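Local coordinates for sister chromatid cohesion protein (Chaetomium thermophilum, PDB 5T8V), which probably helps load cohesin onto chromatin, this chain being the C-terminal HEAT-repeat part of Scc2, at residues R971-Y976 and L1026-P1031; K955-A960 and V1017-P1022; A36-N41 and L47-A52; R88-A93 and I127-T132; K1247-L1252 and H1295-A1300. All blocks are in the same frame, centred on the assembly; numbering follows the deposited sequence.

How the interactions relate
The five contacts are spread along one extended chain of mostly helices. Interactions 3 and 4 lie near its N-terminal end, with centres 16 Å apart. They touch where Glu51 packs on Ser92 and Ala52 on Leu89. Interactions 1 and 2 sit on the other side of the chain's centre, 10 Å apart between centres. There the Phe973 and Phe1019 rings meet with planes at about 70°. Arg1029 NE also lies 3.0 Å from Ala1020 O, a probable hydrogen bond. Interactions 1 and 3 are 146 Å apart between centres. Interaction 5 comes last in sequence, with its centre 59 Å from that of interaction 1. Interactions 1, 2, 4 and 5 are packing contacts; interaction 3 is a surface salt bridge.

Interaction 1: R971-Y976 and L1026-P1031; sequences RQFDRY and LDVRKP
Phe973 and Asp974 meet Val1028 and Pro1031 where two helices of the HEAT-repeat solenoid run side by side. The segments 971-976 and 1026-1031 point the same way, with 4° between their axes and a closest axis approach of 9.2 Å. Apolar packing comes first. Phe973 holds CG anti to its backbone N (chi1 163°), which sends the ring across to the second helix. Its CE2 touches Val1028 CG1 at 3.6 Å and Pro1031 CG at 3.8 Å, and the proline approaches the ring obliquely. The same ring corner, at its edge and near its plane, meets the backbone O of Val1028. A leucine here lacks the ring edge and would probably leave Val1028 CG1 and Pro1031 CG less well covered. The second contact is a carboxylate oxygen against the aliphatic carbons of Pro1031. Asp974 OD2 rests against Pro1031 CB, and its side chain crosses the proline at about a right angle. Pro1031 has no N-H to give to the preceding turn, and the helix kinks there. On charge, the two segments approach without a salt bridge: Lys1030 NZ stays 5.2 Å from Asp974 OD2.

Interaction 2: K955-A960 and V1017-P1022; sequences KTRASA and VPFAAP
Pro1018 and Phe1019 meet a single residue of segment 955-960, Arg957, which stands near the end of helix 940-960. The second segment opens with a short 3-10 turn, 1017-1019. Within this segment, Ala1020 N donates to Val1017 O at 2.9 Å and closes the turn. Pro1018 comes next and points toward Arg957. Its CB lies 4.5 Å from Arg957 NH1, at the edge of the guanidinium and near its plane. This is a loose contact between the guanidinium edge and an aliphatic carbon. The arginine gets there with CG anti to its backbone N (chi1 158°) and a chain extended from CG to NE. Phe1019 makes the closer contact. Its CG lies anti to the carbonyl carbon (chi1 -58°), and the ring is carried over to helix 940-960. CZ comes to 3.7 Å from Arg957 CB, with the arginine carbon at the ring edge and near its plane. CE1 is slightly farther from the same carbon. Thus the aliphatic root of the arginine packs on the aromatic tip, while its charged end reaches past to the proline. The contact is partly buried packing between the end of helix 940-960 and the loop that follows helix 1009-1016. The Phe1019 ring also meets Trp1024 in the loop and Ala1032 of helix 1026-1042. Beyond it, Ala1020 packs on Ala1055 of helix 1050-1062.

Interaction 3: A36-N41 and L47-A52; sequences AQKSSN and LSETEA
Lys38 and Glu49 form a salt bridge on the surface, between two loops that come within 6.8 Å at their CA atoms. From CB, the lysine chain bends at chi2 and passes through CG and CD before it reaches the glutamate. CE is the first atom to come near, 4.2 Å from Glu49 CB. A second bend, at chi4, turns NZ alongside Glu49. There it lies 3.9 Å from Glu49 CB and 3.3 Å from Glu49 OE1, a weak hydrogen bond. The lysine end runs alongside the glutamate chain in the same direction. Glu49 has CG between its backbone N and carbonyl carbon (chi1 63°), and from there the extended chain lets OE1 reach NZ. Its loop has its own bond: Ser48 OG accepts from Glu51 N at 3.2 Å, an ST motif. Lys38 follows helix 9-36, while 47-51 is the connection of a small antiparallel beta hairpin, strands 44-46 and 52-54, and Ala52 packs back on Val31 and Ile35 of that helix.

Interaction 4: R88-A93 and I127-T132; sequences RLCDSA and IRAART
Cys90 and Ala129 mark the point where two helices of the HEAT-repeat solenoid pass closest, their CA atoms 4.7 Å apart. The helix segments 88-93 and 127-132 run roughly antiparallel. Their axes approach to 8.4 Å with a signed crossing angle of -145°. Small residues at the crossing go with this spacing. Ala129 CB packs on Ala93 CB at 3.8 Å and on Cys90 CB at 3.9 Å, so one methyl sits against two side chains a helix turn apart. The Cys90 side chain points toward the other helix. Its SG lies near the backbone O of Ala129 and 4.0 Å from Thr132 CG2. Thr132 keeps CG2 anti to its backbone N (chi1 -65° for OG1), which lays the methyl against the sulfur. Its hydroxyl OG1 is hydrogen-bonded to Gln59 and Gln63 of helix 56-71. That helix also covers the crossing, with Gln59 touching both Cys90 and Ala129. Within the first helix, Arg88 O accepts twice: from Ser92 N at 2.9 Å and from Ser92 OG at 3.2 Å, the hydroxyl lying above the carbonyl plane.

Interaction 5: K1247-L1252 and H1295-A1300; sequences KFLEKL and HSLVAA
Leu1297 has the most surface buried here, and it packs against Leu1249 on the facing helix. Its CG is anti to the backbone N (chi1 172°), which brings CD1 to 4.1 Å from Leu1249 CB. Both leucines are buried. Tyr1288 lies against both as well, and Leu1283 of helix 1271-1284 touches Leu1297. The two segments belong to helices 1243-1254 and 1291-1319 of the HEAT-repeat solenoid, within the sister chromatid cohesion C-terminus family region. They run nearly parallel, at 22°, with axes 9.2 Å apart at closest approach. Glu1250 is the next most covered residue, and its CA is 6.0 Å from Leu1297 CA. Its chain is extended beyond CG and leads across to the other helix. On the way, its CG passes 4.4 Å from Ala1300 CB. At the tip, OE2 comes to 4.2 Å from Ser1296 CB. The serine hydroxyl itself is bonded to Gly1292 O, one turn back in its own helix.

Interaction 1: R971-Y976 and L1026-P1031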
# COMPACT_ATOMS: atom_id res chain seq x y z
N ARG A 971 13.93 -47.39 43.37
CA ARG A 971 14.45 -47.04 42.05
C ARG A 971 14.77 -48.29 41.24
O ARG A 971 14.49 -48.36 40.04
CB ARG A 971 15.68 -46.14 42.20
CG ARG A 971 15.38 -44.84 42.93
CD ARG A 971 16.57 -43.89 42.94
NE ARG A 971 17.67 -44.38 43.77
CZ ARG A 971 18.71 -43.64 44.14
NH1 ARG A 971 18.80 -42.37 43.78
NH2 ARG A 971 19.67 -44.18 44.89
N GLN A 972 15.35 -49.31 41.89
CA GLN A 972 15.54 -50.60 41.24
C GLN A 972 14.23 -51.09 40.64
O GLN A 972 14.17 -51.49 39.47
CB GLN A 972 16.09 -51.62 42.24
CG GLN A 972 17.47 -51.31 42.77
CD GLN A 972 18.02 -52.44 43.62
OE1 GLN A 972 17.67 -53.60 43.43
NE2 GLN A 972 18.89 -52.10 44.57
N PHE A 973 13.16 -51.07 41.44
CA PHE A 973 11.86 -51.49 40.93
C PHE A 973 11.40 -50.60 39.78
O PHE A 973 10.82 -51.09 38.81
CB PHE A 973 10.81 -51.47 42.03
CG PHE A 973 9.41 -51.50 41.50
CD1 PHE A 973 8.86 -52.68 41.01
CD2 PHE A 973 8.64 -50.35 41.45
CE1 PHE A 973 7.59 -52.71 40.50
CE2 PHE A 973 7.36 -50.37 40.94
CZ PHE A 973 6.83 -51.55 40.47
N ASP A 974 11.63 -49.29 39.89
CA ASP A 974 11.30 -48.40 38.79
C ASP A 974 11.93 -48.89 37.49
O ASP A 974 11.27 -48.94 36.44
CB ASP A 974 11.75 -46.98 39.10
CG ASP A 974 11.38 -45.99 38.01
OD1 ASP A 974 12.08 -45.95 36.98
OD2 ASP A 974 10.38 -45.26 38.18
N ARG A 975 13.20 -49.29 37.55
CA ARG A 975 13.87 -49.74 36.34
C ARG A 975 13.34 -51.09 35.88
O ARG A 975 13.14 -51.30 34.68
CB ARG A 975 15.39 -49.80 36.56
CG ARG A 975 16.19 -49.79 35.28
CD ARG A 975 16.08 -48.45 34.57
NE ARG A 975 16.62 -48.48 33.22
CZ ARG A 975 16.54 -47.47 32.36
NH1 ARG A 975 15.94 -46.34 32.72
NH2 ARG A 975 17.06 -47.59 31.15
N TYR A 976 13.12 -52.02 36.80
CA TYR A 976 12.55 -53.31 36.43
C TYR A 976 11.23 -53.13 35.70
O TYR A 976 11.06 -53.60 34.56
CB TYR A 976 12.36 -54.18 37.68
CG TYR A 976 13.64 -54.66 38.33
CD1 TYR A 976 14.75 -55.02 37.56
CD2 TYR A 976 13.75 -54.76 39.71
CE1 TYR A 976 15.92 -55.46 38.16
CE2 TYR A 976 14.91 -55.20 40.31
CZ TYR A 976 15.99 -55.54 39.53
OH TYR A 976 17.15 -55.98 40.13
N LEU A 1026 4.18 -43.59 46.42
CA LEU A 1026 3.91 -43.06 45.09
C LEU A 1026 5.03 -43.40 44.11
O LEU A 1026 4.76 -43.71 42.94
CB LEU A 1026 3.71 -41.54 45.16
CG LEU A 1026 2.81 -40.90 44.10
CD1 LEU A 1026 1.39 -41.44 44.19
CD2 LEU A 1026 2.80 -39.39 44.26
N ASP A 1027 6.28 -43.37 44.57
CA ASP A 1027 7.40 -43.72 43.70
C ASP A 1027 7.31 -45.15 43.20
O ASP A 1027 8.00 -45.50 42.23
CB ASP A 1027 8.72 -43.52 44.45
CG ASP A 1027 9.01 -42.07 44.76
OD1 ASP A 1027 8.47 -41.19 44.05
OD2 ASP A 1027 9.79 -41.80 45.70
N VAL A 1028 6.49 -45.99 43.82
CA VAL A 1028 6.27 -47.36 43.38
C VAL A 1028 5.01 -47.47 42.53
O VAL A 1028 5.02 -48.11 41.48
CB VAL A 1028 6.22 -48.30 44.60
CG1 VAL A 1028 5.83 -49.72 44.18
CG2 VAL A 1028 7.56 -48.31 45.32
N ARG A 1029 3.92 -46.86 42.98
CA ARG A 1029 2.67 -46.92 42.22
C ARG A 1029 2.83 -46.30 40.85
O ARG A 1029 2.17 -46.73 39.89
CB ARG A 1029 1.55 -46.21 42.99
CG ARG A 1029 1.12 -46.92 44.27
CD ARG A 1029 0.00 -46.16 44.95
NE ARG A 1029 -1.23 -46.18 44.17
CZ ARG A 1029 -2.30 -45.42 44.43
NH1 ARG A 1029 -2.28 -44.56 45.44
NH2 ARG A 1029 -3.37 -45.52 43.66
N LYS A 1030 3.70 -45.28 40.71
CA LYS A 1030 3.84 -44.63 39.41
C LYS A 1030 4.45 -45.57 38.38
O LYS A 1030 3.77 -45.91 37.39
CB LYS A 1030 4.65 -43.33 39.55
CG LYS A 1030 4.93 -42.65 38.22
CD LYS A 1030 5.81 -41.43 38.37
CE LYS A 1030 6.20 -40.86 37.01
NZ LYS A 1030 6.96 -41.85 36.19
N PRO A 1031 5.69 -46.04 38.53
CA PRO A 1031 6.28 -46.89 37.48
C PRO A 1031 5.55 -48.20 37.27
O PRO A 1031 5.67 -48.80 36.20
CB PRO A 1031 7.72 -47.11 37.97
CG PRO A 1031 7.65 -46.92 39.44
CD PRO A 1031 6.61 -45.87 39.67

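Interaction 2: K955-A960 and V1017-P1022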
# COMPACT_ATOMS: atom_id res chain seq x y z
N LYS A 955 11.33 -60.38 43.62
CA LYS A 955 12.30 -60.22 44.70
C LYS A 955 12.05 -58.93 45.46
O LYS A 955 12.22 -58.87 46.69
CB LYS A 955 13.73 -60.23 44.14
CG LYS A 955 14.22 -61.58 43.59
CD LYS A 955 14.01 -62.72 44.57
CE LYS A 955 12.74 -63.50 44.24
NZ LYS A 955 12.42 -64.53 45.27
N THR A 956 11.63 -57.87 44.76
CA THR A 956 11.27 -56.63 45.43
C THR A 956 10.08 -56.84 46.36
O THR A 956 10.07 -56.34 47.49
CB THR A 956 10.96 -55.53 44.41
OG1 THR A 956 12.03 -55.43 43.47
CG2 THR A 956 10.77 -54.19 45.11
N ARG A 957 9.07 -57.58 45.91
CA ARG A 957 7.95 -57.91 46.79
C ARG A 957 8.43 -58.67 48.02
O ARG A 957 8.16 -58.27 49.17
CB ARG A 957 6.91 -58.72 46.02
CG ARG A 957 5.99 -59.56 46.89
CD ARG A 957 4.64 -59.79 46.25
NE ARG A 957 3.79 -60.63 47.09
CZ ARG A 957 2.46 -60.64 47.05
NH1 ARG A 957 1.79 -59.85 46.21
NH2 ARG A 957 1.79 -61.45 47.86
N ALA A 958 9.16 -59.77 47.80
CA ALA A 958 9.69 -60.55 48.91
C ALA A 958 10.43 -59.67 49.91
O ALA A 958 10.30 -59.85 51.13
CB ALA A 958 10.61 -61.66 48.38
N SER A 959 11.22 -58.72 49.41
CA SER A 959 11.93 -57.81 50.30
C SER A 959 10.95 -56.93 51.07
O SER A 959 11.09 -56.74 52.28
CB SER A 959 12.91 -56.95 49.51
OG SER A 959 13.58 -56.04 50.35
N ALA A 960 9.95 -56.38 50.38
CA ALA A 960 8.95 -55.55 51.04
C ALA A 960 8.24 -56.29 52.16
O ALA A 960 7.69 -55.65 53.06
CB ALA A 960 7.93 -55.04 50.02
N VAL A 1017 1.00 -55.38 38.49
CA VAL A 1017 -0.16 -54.59 38.90
C VAL A 1017 -0.40 -54.64 40.41
O VAL A 1017 -0.98 -53.70 40.96
CB VAL A 1017 -1.42 -55.01 38.14
CG1 VAL A 1017 -1.87 -56.41 38.50
CG2 VAL A 1017 -2.55 -54.01 38.38
N PRO A 1018 0.01 -55.69 41.14
CA PRO A 1018 -0.20 -55.66 42.60
C PRO A 1018 0.41 -54.45 43.28
O PRO A 1018 0.02 -54.13 44.41
CB PRO A 1018 0.47 -56.96 43.07
CG PRO A 1018 0.36 -57.86 41.92
CD PRO A 1018 0.56 -57.00 40.72
N PHE A 1019 1.36 -53.77 42.64
CA PHE A 1019 2.01 -52.61 43.24
C PHE A 1019 1.32 -51.29 42.90
O PHE A 1019 1.79 -50.24 43.33
CB PHE A 1019 3.48 -52.55 42.80
CG PHE A 1019 4.27 -53.78 43.14
CD1 PHE A 1019 3.84 -54.66 44.13
CD2 PHE A 1019 5.44 -54.06 42.48
CE1 PHE A 1019 4.57 -55.79 44.43
CE2 PHE A 1019 6.18 -55.19 42.78
CZ PHE A 1019 5.75 -56.05 43.76
N ALA A 1020 0.23 -51.33 42.13
CA ALA A 1020 -0.55 -50.14 41.87
C ALA A 1020 -1.50 -49.80 43.00
O ALA A 1020 -2.16 -48.75 42.95
CB ALA A 1020 -1.35 -50.31 40.57
N ALA A 1021 -1.59 -50.64 44.02
CA ALA A 1021 -2.51 -50.40 45.12
C ALA A 1021 -2.06 -49.20 45.94
O ALA A 1021 -0.87 -48.89 46.00
CB ALA A 1021 -2.61 -51.63 46.02
N PRO A 1022 -3.00 -48.50 46.59
CA PRO A 1022 -2.61 -47.35 47.42
C PRO A 1022 -1.74 -47.72 48.61
O PRO A 1022 -1.14 -46.83 49.22
CB PRO A 1022 -3.95 -46.76 47.87
CG PRO A 1022 -4.90 -47.91 47.80
CD PRO A 1022 -4.45 -48.75 46.64

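Interaction 3: A36-N41 and L47-A52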
# COMPACT_ATOMS: atom_id res chain seq x y z
N ALA A 36 -3.62 59.96 -63.82
CA ALA A 36 -3.51 60.52 -65.16
C ALA A 36 -3.70 59.42 -66.19
O ALA A 36 -4.72 59.38 -66.89
CB ALA A 36 -2.15 61.20 -65.35
N GLN A 37 -2.74 58.51 -66.27
CA GLN A 37 -2.94 57.27 -67.01
C GLN A 37 -3.96 56.41 -66.28
O GLN A 37 -3.94 56.31 -65.05
CB GLN A 37 -1.62 56.51 -67.16
CG GLN A 37 -0.47 57.34 -67.71
CD GLN A 37 0.89 56.70 -67.47
OE1 GLN A 37 1.88 57.40 -67.27
NE2 GLN A 37 0.94 55.38 -67.49
N LYS A 38 -4.87 55.80 -67.03
CA LYS A 38 -5.92 54.97 -66.45
C LYS A 38 -5.46 53.54 -66.19
O LYS A 38 -6.27 52.60 -66.31
CB LYS A 38 -7.16 54.98 -67.34
CG LYS A 38 -7.67 56.37 -67.69
CD LYS A 38 -7.97 57.20 -66.45
CE LYS A 38 -8.71 58.49 -66.81
NZ LYS A 38 -10.11 58.23 -67.24
N SER A 39 -4.20 53.33 -65.84
CA SER A 39 -3.64 52.01 -65.62
C SER A 39 -2.94 51.96 -64.28
O SER A 39 -2.55 52.99 -63.72
CB SER A 39 -2.66 51.62 -66.73
OG SER A 39 -1.53 52.47 -66.72
N SER A 40 -2.77 50.74 -63.76
CA SER A 40 -2.11 50.54 -62.48
C SER A 40 -0.60 50.71 -62.64
O SER A 40 0.00 50.17 -63.57
CB SER A 40 -2.42 49.15 -61.93
OG SER A 40 -3.80 49.03 -61.63
N ASN A 41 -0.00 51.48 -61.74
CA ASN A 41 1.42 51.76 -61.78
C ASN A 41 2.20 50.66 -61.05
O ASN A 41 1.63 49.80 -60.37
CB ASN A 41 1.70 53.13 -61.16
CG ASN A 41 3.13 53.58 -61.34
OD1 ASN A 41 3.90 52.96 -62.07
ND2 ASN A 41 3.49 54.68 -60.69
N LEU A 47 -8.07 52.37 -59.36
CA LEU A 47 -9.40 51.85 -59.07
C LEU A 47 -10.43 52.56 -59.94
O LEU A 47 -10.90 51.99 -60.93
CB LEU A 47 -9.73 52.03 -57.58
CG LEU A 47 -8.81 51.28 -56.61
CD1 LEU A 47 -9.14 51.65 -55.17
CD2 LEU A 47 -8.90 49.77 -56.80
N SER A 48 -10.78 53.78 -59.58
CA SER A 48 -11.62 54.64 -60.41
C SER A 48 -10.76 55.76 -61.00
O SER A 48 -9.55 55.82 -60.78
CB SER A 48 -12.78 55.22 -59.59
OG SER A 48 -12.30 56.03 -58.53
N GLU A 49 -11.40 56.64 -61.76
CA GLU A 49 -10.68 57.74 -62.39
C GLU A 49 -10.43 58.91 -61.43
O GLU A 49 -9.89 59.93 -61.86
CB GLU A 49 -11.43 58.24 -63.62
CG GLU A 49 -12.81 58.81 -63.34
CD GLU A 49 -13.51 59.28 -64.60
OE1 GLU A 49 -12.93 59.12 -65.69
OE2 GLU A 49 -14.63 59.81 -64.49
N THR A 50 -10.83 58.78 -60.16
CA THR A 50 -10.51 59.77 -59.14
C THR A 50 -9.70 59.20 -57.99
O THR A 50 -8.99 59.97 -57.33
CB THR A 50 -11.80 60.40 -58.58
OG1 THR A 50 -11.47 61.51 -57.74
CG2 THR A 50 -12.61 59.38 -57.78
N GLU A 51 -9.78 57.90 -57.73
CA GLU A 51 -9.05 57.26 -56.65
C GLU A 51 -7.98 56.33 -57.21
O GLU A 51 -8.08 55.84 -58.33
CB GLU A 51 -10.00 56.46 -55.75
CG GLU A 51 -10.74 57.29 -54.72
CD GLU A 51 -11.68 56.46 -53.86
OE1 GLU A 51 -12.82 56.90 -53.63
OE2 GLU A 51 -11.27 55.36 -53.43
N ALA A 52 -6.94 56.11 -56.40
CA ALA A 52 -5.85 55.21 -56.75
C ALA A 52 -4.99 54.98 -55.52
O ALA A 52 -4.48 55.94 -54.93
CB ALA A 52 -5.03 55.77 -57.91

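Interaction 4: R88-A93 and I127-T132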
# COMPACT_ATOMS: atom_id res chain seq x y z
N ARG A 88 -5.22 59.11 -46.17
CA ARG A 88 -6.36 59.09 -47.09
C ARG A 88 -6.22 57.97 -48.11
O ARG A 88 -7.19 57.25 -48.39
CB ARG A 88 -6.50 60.44 -47.79
CG ARG A 88 -7.88 60.66 -48.39
CD ARG A 88 -7.89 61.77 -49.43
NE ARG A 88 -9.25 62.15 -49.81
CZ ARG A 88 -10.02 61.44 -50.63
NH1 ARG A 88 -9.58 60.30 -51.16
NH2 ARG A 88 -11.25 61.86 -50.92
N LEU A 89 -5.02 57.79 -48.68
CA LEU A 89 -4.79 56.66 -49.57
C LEU A 89 -5.08 55.35 -48.85
O LEU A 89 -5.72 54.45 -49.42
CB LEU A 89 -3.35 56.69 -50.08
CG LEU A 89 -2.91 57.94 -50.83
CD1 LEU A 89 -1.43 57.85 -51.20
CD2 LEU A 89 -3.75 58.16 -52.08
N CYS A 90 -4.61 55.22 -47.61
CA CYS A 90 -4.94 54.04 -46.82
C CYS A 90 -6.45 53.87 -46.70
O CYS A 90 -6.99 52.78 -46.89
CB CYS A 90 -4.29 54.14 -45.43
SG CYS A 90 -2.49 54.06 -45.44
N ASP A 91 -7.16 54.97 -46.39
CA ASP A 91 -8.60 54.88 -46.23
C ASP A 91 -9.28 54.46 -47.52
O ASP A 91 -10.32 53.79 -47.49
CB ASP A 91 -9.16 56.21 -45.74
CG ASP A 91 -10.62 56.12 -45.33
OD1 ASP A 91 -10.88 55.76 -44.16
OD2 ASP A 91 -11.50 56.40 -46.17
N SER A 92 -8.71 54.83 -48.67
CA SER A 92 -9.25 54.38 -49.95
C SER A 92 -9.04 52.88 -50.13
O SER A 92 -9.97 52.15 -50.48
CB SER A 92 -8.60 55.16 -51.09
OG SER A 92 -8.87 56.55 -50.98
N ALA A 93 -7.82 52.41 -49.88
CA ALA A 93 -7.55 50.97 -49.99
C ALA A 93 -8.44 50.17 -49.05
O ALA A 93 -8.82 49.04 -49.37
CB ALA A 93 -6.08 50.69 -49.70
N ILE A 127 -4.80 45.41 -46.33
CA ILE A 127 -4.18 44.91 -45.10
C ILE A 127 -3.03 45.81 -44.69
O ILE A 127 -2.99 46.36 -43.58
CB ILE A 127 -3.72 43.45 -45.29
CG1 ILE A 127 -4.92 42.54 -45.53
CG2 ILE A 127 -2.92 42.97 -44.08
CD1 ILE A 127 -4.56 41.13 -45.96
N ARG A 128 -2.06 45.99 -45.60
CA ARG A 128 -0.89 46.78 -45.25
C ARG A 128 -1.19 48.27 -45.20
O ARG A 128 -0.46 49.02 -44.54
CB ARG A 128 0.24 46.47 -46.24
CG ARG A 128 0.81 45.08 -46.01
CD ARG A 128 2.16 44.90 -46.66
NE ARG A 128 2.83 43.70 -46.18
CZ ARG A 128 3.60 43.64 -45.10
NH1 ARG A 128 3.81 44.73 -44.36
NH2 ARG A 128 4.17 42.50 -44.74
N ALA A 129 -2.26 48.72 -45.86
CA ALA A 129 -2.74 50.08 -45.64
C ALA A 129 -3.16 50.28 -44.19
O ALA A 129 -2.78 51.26 -43.54
CB ALA A 129 -3.90 50.39 -46.59
N ALA A 130 -3.95 49.34 -43.66
CA ALA A 130 -4.32 49.39 -42.25
C ALA A 130 -3.08 49.40 -41.37
O ALA A 130 -2.98 50.20 -40.43
CB ALA A 130 -5.21 48.20 -41.90
N ARG A 131 -2.13 48.50 -41.65
CA ARG A 131 -0.90 48.48 -40.86
C ARG A 131 -0.23 49.85 -40.85
O ARG A 131 0.20 50.34 -39.80
CB ARG A 131 0.05 47.41 -41.39
CG ARG A 131 1.32 47.27 -40.57
CD ARG A 131 2.05 45.98 -40.86
NE ARG A 131 2.98 45.65 -39.79
CZ ARG A 131 4.27 45.96 -39.78
NH1 ARG A 131 4.83 46.62 -40.79
NH2 ARG A 131 5.02 45.60 -38.74
N THR A 132 -0.13 50.48 -42.02
CA THR A 132 0.47 51.81 -42.09
C THR A 132 -0.29 52.81 -41.23
O THR A 132 0.31 53.58 -40.47
CB THR A 132 0.52 52.29 -43.55
OG1 THR A 132 1.40 51.45 -44.29
CG2 THR A 132 1.02 53.73 -43.63

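Interaction 5: K1247-L1252 and H1295-A1300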
# COMPACT_ATOMS: atom_id res chain seq x y z
N LYS A 1247 -34.45 -19.86 16.39
CA LYS A 1247 -35.00 -20.41 17.61
C LYS A 1247 -33.96 -20.47 18.72
O LYS A 1247 -34.26 -20.18 19.88
CB LYS A 1247 -35.58 -21.81 17.35
CG LYS A 1247 -36.34 -22.39 18.54
CD LYS A 1247 -37.53 -21.52 18.94
CE LYS A 1247 -38.33 -22.14 20.07
NZ LYS A 1247 -37.53 -22.25 21.32
N PHE A 1248 -32.71 -20.82 18.37
CA PHE A 1248 -31.65 -20.82 19.37
C PHE A 1248 -31.61 -19.49 20.10
O PHE A 1248 -31.71 -19.43 21.33
CB PHE A 1248 -30.31 -21.13 18.72
CG PHE A 1248 -29.14 -20.98 19.65
CD1 PHE A 1248 -28.91 -21.91 20.65
CD2 PHE A 1248 -28.27 -19.91 19.52
CE1 PHE A 1248 -27.84 -21.78 21.51
CE2 PHE A 1248 -27.19 -19.77 20.38
CZ PHE A 1248 -26.98 -20.70 21.38
N LEU A 1249 -31.47 -18.40 19.34
CA LEU A 1249 -31.56 -17.07 19.94
C LEU A 1249 -32.80 -16.95 20.82
O LEU A 1249 -32.71 -16.58 21.99
CB LEU A 1249 -31.58 -16.00 18.84
CG LEU A 1249 -30.33 -15.90 17.96
CD1 LEU A 1249 -30.54 -14.86 16.87
CD2 LEU A 1249 -29.10 -15.57 18.79
N GLU A 1250 -33.96 -17.29 20.27
CA GLU A 1250 -35.18 -17.23 21.06
C GLU A 1250 -35.04 -18.05 22.34
O GLU A 1250 -35.39 -17.59 23.43
CB GLU A 1250 -36.37 -17.71 20.24
CG GLU A 1250 -36.73 -16.77 19.09
CD GLU A 1250 -37.97 -17.20 18.35
OE1 GLU A 1250 -38.35 -18.39 18.45
OE2 GLU A 1250 -38.58 -16.35 17.66
N LYS A 1251 -34.49 -19.27 22.23
CA LYS A 1251 -34.30 -20.09 23.42
C LYS A 1251 -33.44 -19.36 24.45
O LYS A 1251 -33.75 -19.37 25.64
CB LYS A 1251 -33.68 -21.44 23.04
CG LYS A 1251 -33.48 -22.40 24.22
CD LYS A 1251 -34.73 -22.54 25.09
CE LYS A 1251 -35.95 -23.02 24.31
NZ LYS A 1251 -35.79 -24.40 23.78
N LEU A 1252 -32.37 -18.71 24.00
CA LEU A 1252 -31.58 -17.88 24.90
C LEU A 1252 -32.49 -16.92 25.67
O LEU A 1252 -32.48 -16.88 26.90
CB LEU A 1252 -30.52 -17.10 24.13
CG LEU A 1252 -29.21 -17.82 23.81
CD1 LEU A 1252 -28.45 -17.07 22.72
CD2 LEU A 1252 -28.37 -17.94 25.06
N HIS A 1295 -34.21 -9.33 14.28
CA HIS A 1295 -35.55 -8.77 14.44
C HIS A 1295 -36.42 -9.69 15.28
O HIS A 1295 -37.13 -9.24 16.19
CB HIS A 1295 -36.19 -8.53 13.07
CG HIS A 1295 -37.57 -7.94 13.15
ND1 HIS A 1295 -37.82 -6.71 13.72
CD2 HIS A 1295 -38.77 -8.41 12.72
CE1 HIS A 1295 -39.12 -6.45 13.65
NE2 HIS A 1295 -39.71 -7.47 13.04
N SER A 1296 -36.39 -11.00 15.00
CA SER A 1296 -37.11 -11.95 15.83
C SER A 1296 -36.53 -12.01 17.24
O SER A 1296 -37.27 -12.27 18.20
CB SER A 1296 -37.08 -13.34 15.19
OG SER A 1296 -37.66 -13.31 13.90
N LEU A 1297 -35.23 -11.76 17.38
CA LEU A 1297 -34.60 -11.75 18.70
C LEU A 1297 -35.13 -10.59 19.54
O LEU A 1297 -35.64 -10.80 20.65
CB LEU A 1297 -33.08 -11.66 18.55
CG LEU A 1297 -32.28 -11.44 19.84
CD1 LEU A 1297 -32.56 -12.54 20.85
CD2 LEU A 1297 -30.79 -11.37 19.53
N VAL A 1298 -35.03 -9.36 19.03
CA VAL A 1298 -35.54 -8.21 19.76
C VAL A 1298 -37.05 -8.32 19.93
O VAL A 1298 -37.61 -7.77 20.89
CB VAL A 1298 -35.14 -6.89 19.06
CG1 VAL A 1298 -33.63 -6.80 18.92
CG2 VAL A 1298 -35.82 -6.77 17.70
N ALA A 1299 -37.72 -9.01 19.02
CA ALA A 1299 -39.15 -9.27 19.20
C ALA A 1299 -39.39 -10.16 20.41
O ALA A 1299 -40.31 -9.92 21.20
CB ALA A 1299 -39.73 -9.91 17.93
N ALA A 1300 -38.56 -11.19 20.58
CA ALA A 1300 -38.70 -12.07 21.73
C ALA A 1300 -38.33 -11.36 23.03
O ALA A 1300 -38.93 -11.61 24.08
CB ALA A 1300 -37.85 -13.32 21.55